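Local coordinates for protein Cas13d (uncultured Ruminococcus sp, PDB 6IV9) that binds a CRISPR RNA and probably uses its two HEPN domains to mature that RNA and cleave target RNA, at residues Y192-M197 against K252-F257. The protein carries 2 engineered substitutions. Sequence-based numbering, arbitrary orientation.
Sequences YALNNM and KRLGYF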
ATOM      1  N   TYR A 192       9.124   7.589  -9.936  1.00 24.14           N
ATOM      2  CA  TYR A 192       9.716   8.795  -9.320  1.00 22.13           C
ATOM      3  C   TYR A 192      10.953   8.406  -8.514  1.00 21.27           C
ATOM      4  O   TYR A 192      11.952   9.056  -8.622  1.00 24.64           O
ATOM      5  CB  TYR A 192       8.700   9.491  -8.420  1.00 24.32           C
ATOM      6  CG  TYR A 192       9.317  10.496  -7.489  1.00 23.15           C
ATOM      7  CD1 TYR A 192       9.778  11.710  -7.946  1.00 27.46           C
ATOM      8  CD2 TYR A 192       9.469  10.209  -6.153  1.00 27.12           C
ATOM      9  CE1 TYR A 192      10.361  12.628  -7.092  1.00 27.67           C
ATOM     10  CE2 TYR A 192      10.044  11.115  -5.285  1.00 27.08           C
ATOM     11  CZ  TYR A 192      10.498  12.326  -5.755  1.00 29.10           C
ATOM     12  OH  TYR A 192      11.052  13.198  -4.877  1.00 28.96           O
ATOM     13  N   ALA A 193      10.869   7.332  -7.751  1.00 22.29           N
ATOM     14  CA  ALA A 193      12.009   6.906  -6.919  1.00 23.26           C
ATOM     15  C   ALA A 193      13.214   6.576  -7.808  1.00 29.92           C
ATOM     16  O   ALA A 193      14.306   6.980  -7.484  1.00 26.34           O
ATOM     17  CB  ALA A 193      11.612   5.719  -6.103  1.00 24.95           C
ATOM     18  N   LEU A 194      12.989   5.867  -8.902  1.00 26.94           N
ATOM     19  CA  LEU A 194      14.108   5.503  -9.804  1.00 32.04           C
ATOM     20  C   LEU A 194      14.731   6.762 -10.408  1.00 29.16           C
ATOM     21  O   LEU A 194      15.930   6.838 -10.429  1.00 34.43           O
ATOM     22  CB  LEU A 194      13.585   4.528 -10.855  1.00 30.20           C
ATOM     23  CG  LEU A 194      13.275   3.153 -10.286  1.00 33.08           C
ATOM     24  CD1 LEU A 194      12.488   2.320 -11.265  1.00 38.32           C
ATOM     25  CD2 LEU A 194      14.551   2.454  -9.882  1.00 39.09           C
ATOM     26  N   ASN A 195      13.919   7.711 -10.853  1.00 28.22           N
ATOM     27  CA  ASN A 195      14.444   8.988 -11.389  1.00 30.36           C
ATOM     28  C   ASN A 195      15.174   9.766 -10.292  1.00 35.06           C
ATOM     29  O   ASN A 195      16.214  10.334 -10.561  1.00 32.30           O
ATOM     30  CB  ASN A 195      13.350   9.848 -12.006  1.00 30.41           C
ATOM     31  CG  ASN A 195      13.057   9.412 -13.420  1.00 41.73           C
ATOM     32  OD1 ASN A 195      13.816   9.713 -14.313  1.00 42.01           O
ATOM     33  ND2 ASN A 195      12.008   8.647 -13.611  1.00 37.50           N
ATOM     34  N   ASN A 196      14.606   9.782  -9.097  1.00 26.88           N
ATOM     35  CA  ASN A 196      15.162  10.525  -7.945  1.00 26.95           C
ATOM     36  C   ASN A 196      16.533   9.968  -7.568  1.00 30.07           C
ATOM     37  O   ASN A 196      17.413  10.726  -7.238  1.00 28.99           O
ATOM     38  CB  ASN A 196      14.251  10.434  -6.733  1.00 26.05           C
ATOM     39  CG  ASN A 196      14.773  11.285  -5.605  1.00 28.20           C
ATOM     40  OD1 ASN A 196      15.070  12.438  -5.800  1.00 28.40           O
ATOM     41  ND2 ASN A 196      14.911  10.704  -4.441  1.00 28.77           N
ATOM     42  N   MET A 197      16.685   8.660  -7.720  1.00 29.35           N
ATOM     43  CA  MET A 197      17.871   7.850  -7.352  1.00 36.89           C
ATOM     44  C   MET A 197      19.088   8.347  -8.130  1.00 42.44           C
ATOM     45  O   MET A 197      20.194   8.204  -7.642  1.00 38.90           O
ATOM     46  CB  MET A 197      17.586   6.406  -7.756  1.00 42.53           C
ATOM     47  CG  MET A 197      18.415   5.379  -7.091  1.00 63.58           C
ATOM     48  SD  MET A 197      17.382   4.149  -6.287  1.00 67.54           S
ATOM     49  CE  MET A 197      16.916   5.073  -4.831  1.00 66.48           C
ATOM     50  N   LYS A 252      25.092   3.320  -7.505  1.00 26.63           N
ATOM     51  CA  LYS A 252      25.177   2.203  -6.533  1.00 28.63           C
ATOM     52  C   LYS A 252      23.946   2.214  -5.608  1.00 32.14           C
ATOM     53  O   LYS A 252      23.858   1.355  -4.737  1.00 36.30           O
ATOM     54  CB  LYS A 252      26.488   2.216  -5.749  1.00 38.07           C
ATOM     55  CG  LYS A 252      27.758   2.234  -6.577  1.00 40.30           C
ATOM     56  CD  LYS A 252      27.794   1.158  -7.614  1.00 43.17           C
ATOM     57  CE  LYS A 252      29.071   1.126  -8.424  1.00 45.59           C
ATOM     58  NZ  LYS A 252      28.873   0.439  -9.718  1.00 45.73           N
ATOM     59  N   ARG A 253      23.009   3.119  -5.874  1.00 31.26           N
ATOM     60  CA  ARG A 253      21.769   3.341  -5.079  1.00 31.13           C
ATOM     61  C   ARG A 253      20.775   2.177  -5.208  1.00 34.25           C
ATOM     62  O   ARG A 253      19.913   2.037  -4.347  1.00 29.91           O
ATOM     63  CB  ARG A 253      21.159   4.692  -5.429  1.00 30.16           C
ATOM     64  CG  ARG A 253      21.944   5.864  -4.872  1.00 33.07           C
ATOM     65  CD  ARG A 253      21.036   6.870  -4.203  1.00 41.65           C
ATOM     66  NE  ARG A 253      21.741   7.969  -3.586  1.00 35.28           N
ATOM     67  CZ  ARG A 253      22.392   8.880  -4.263  1.00 34.67           C
ATOM     68  NH1 ARG A 253      22.325   8.892  -5.575  1.00 32.71           N
ATOM     69  NH2 ARG A 253      23.102   9.782  -3.627  1.00 36.17           N
ATOM     70  N   LEU A 254      20.958   1.300  -6.200  1.00 30.77           N
ATOM     71  CA  LEU A 254      20.056   0.134  -6.405  1.00 32.24           C
ATOM     72  C   LEU A 254      20.157  -0.825  -5.219  1.00 29.46           C
ATOM     73  O   LEU A 254      19.233  -1.566  -4.972  1.00 30.57           O
ATOM     74  CB  LEU A 254      20.350  -0.564  -7.732  1.00 29.60           C
ATOM     75  CG  LEU A 254      19.694   0.084  -8.945  1.00 36.85           C
ATOM     76  CD1 LEU A 254      20.122  -0.598 -10.227  1.00 34.74           C
ATOM     77  CD2 LEU A 254      18.181   0.082  -8.821  1.00 39.76           C
ATOM     78  N   GLY A 255      21.245  -0.737  -4.471  1.00 24.95           N
ATOM     79  CA  GLY A 255      21.481  -1.568  -3.283  1.00 29.21           C
ATOM     80  C   GLY A 255      20.455  -1.292  -2.203  1.00 32.70           C
ATOM     81  O   GLY A 255      20.211  -2.147  -1.375  1.00 34.06           O
ATOM     82  N   TYR A 256      19.849  -0.115  -2.254  1.00 31.03           N
ATOM     83  CA  TYR A 256      18.824   0.289  -1.264  1.00 35.42           C
ATOM     84  C   TYR A 256      17.633  -0.664  -1.374  1.00 43.66           C
ATOM     85  O   TYR A 256      17.026  -0.971  -0.358  1.00 43.96           O
ATOM     86  CB  TYR A 256      18.425   1.743  -1.495  1.00 32.72           C
ATOM     87  CG  TYR A 256      19.376   2.745  -0.897  1.00 27.59           C
ATOM     88  CD1 TYR A 256      19.870   2.586   0.381  1.00 32.82           C
ATOM     89  CD2 TYR A 256      19.783   3.850  -1.608  1.00 28.37           C
ATOM     90  CE1 TYR A 256      20.723   3.513   0.949  1.00 33.08           C
ATOM     91  CE2 TYR A 256      20.651   4.776  -1.068  1.00 29.90           C
ATOM     92  CZ  TYR A 256      21.120   4.611   0.217  1.00 31.82           C
ATOM     93  OH  TYR A 256      21.955   5.527   0.752  1.00 27.89           O
ATOM     94  N   PHE A 257      17.356  -1.110  -2.595  1.00 40.00           N
ATOM     95  CA  PHE A 257      16.203  -1.974  -2.936  1.00 38.14           C
ATOM     96  C   PHE A 257      16.559  -3.447  -2.811  1.00 40.43           C
ATOM     97  O   PHE A 257      15.732  -4.265  -3.117  1.00 44.95           O
ATOM     98  CB  PHE A 257      15.837  -1.772  -4.396  1.00 35.28           C
ATOM     99  CG  PHE A 257      15.290  -0.420  -4.743  1.00 38.55           C
ATOM    100  CD1 PHE A 257      14.430   0.240  -3.892  1.00 49.40           C
ATOM    101  CD2 PHE A 257      15.595   0.167  -5.946  1.00 41.60           C
ATOM    102  CE1 PHE A 257      13.905   1.468  -4.241  1.00 43.72           C
ATOM    103  CE2 PHE A 257      15.076   1.396  -6.292  1.00 47.20           C
ATOM    104  CZ  PHE A 257      14.229   2.047  -5.438  1.00 42.55           C
TER
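Met197 of helix 168-197 reaches toward the short 3-10 segment 253-257, where its sulfur meets the ring of Phe257 in a Met-aromatic contact. The approach is oblique: SD of Met197 lies 4.4 Å from the ring centroid of Phe257, 46° off the normal, and 3.6 Å from its CE2 atom. With CG anti to the backbone N (chi1 -160°), the methionine chain then bends at chi2 and chi3 and turns in between Arg253 and Phe257. On the Arg253 side the methionine and arginine chains run antiparallel alongside one another, tightly enough to bring Met197 CG within 3.3 Å of Arg253 CB. Beyond SD, the methyl CE comes 4.1 Å from Phe257 CZ. Leu194, one helical turn earlier, adds its CD2 branch, 3.8 Å from Phe257 CE2, so that a single ring corner receives both leucine and methionine. Phe508 packs edge-to-face with the same ring, and helix 267-291 touches both Leu194 and Leu254, closing a largely apolar junction between helix 168-197 and the segment that follows helix 232-251.

A polar link joins the Met197 carbonyl to Arg253. Arg253, its chain bent at chi2, carries its guanidinium back to this carbonyl, while NH2 forms a salt bridge with Asp586, whose other carboxylate oxygen is hydrogen-bonded to Tyr256 OH. A leucine in place of Arg253 would probably leave the Met197 carbonyl without this donor and Asp586 without its positive mate. The bond itself is bent: Arg253 NH1 stands 3.0 Å from Met197 O with an N-H...O angle of 136°, the donor tilted from the carbonyl plane and the oxygen near the guanidinium edge.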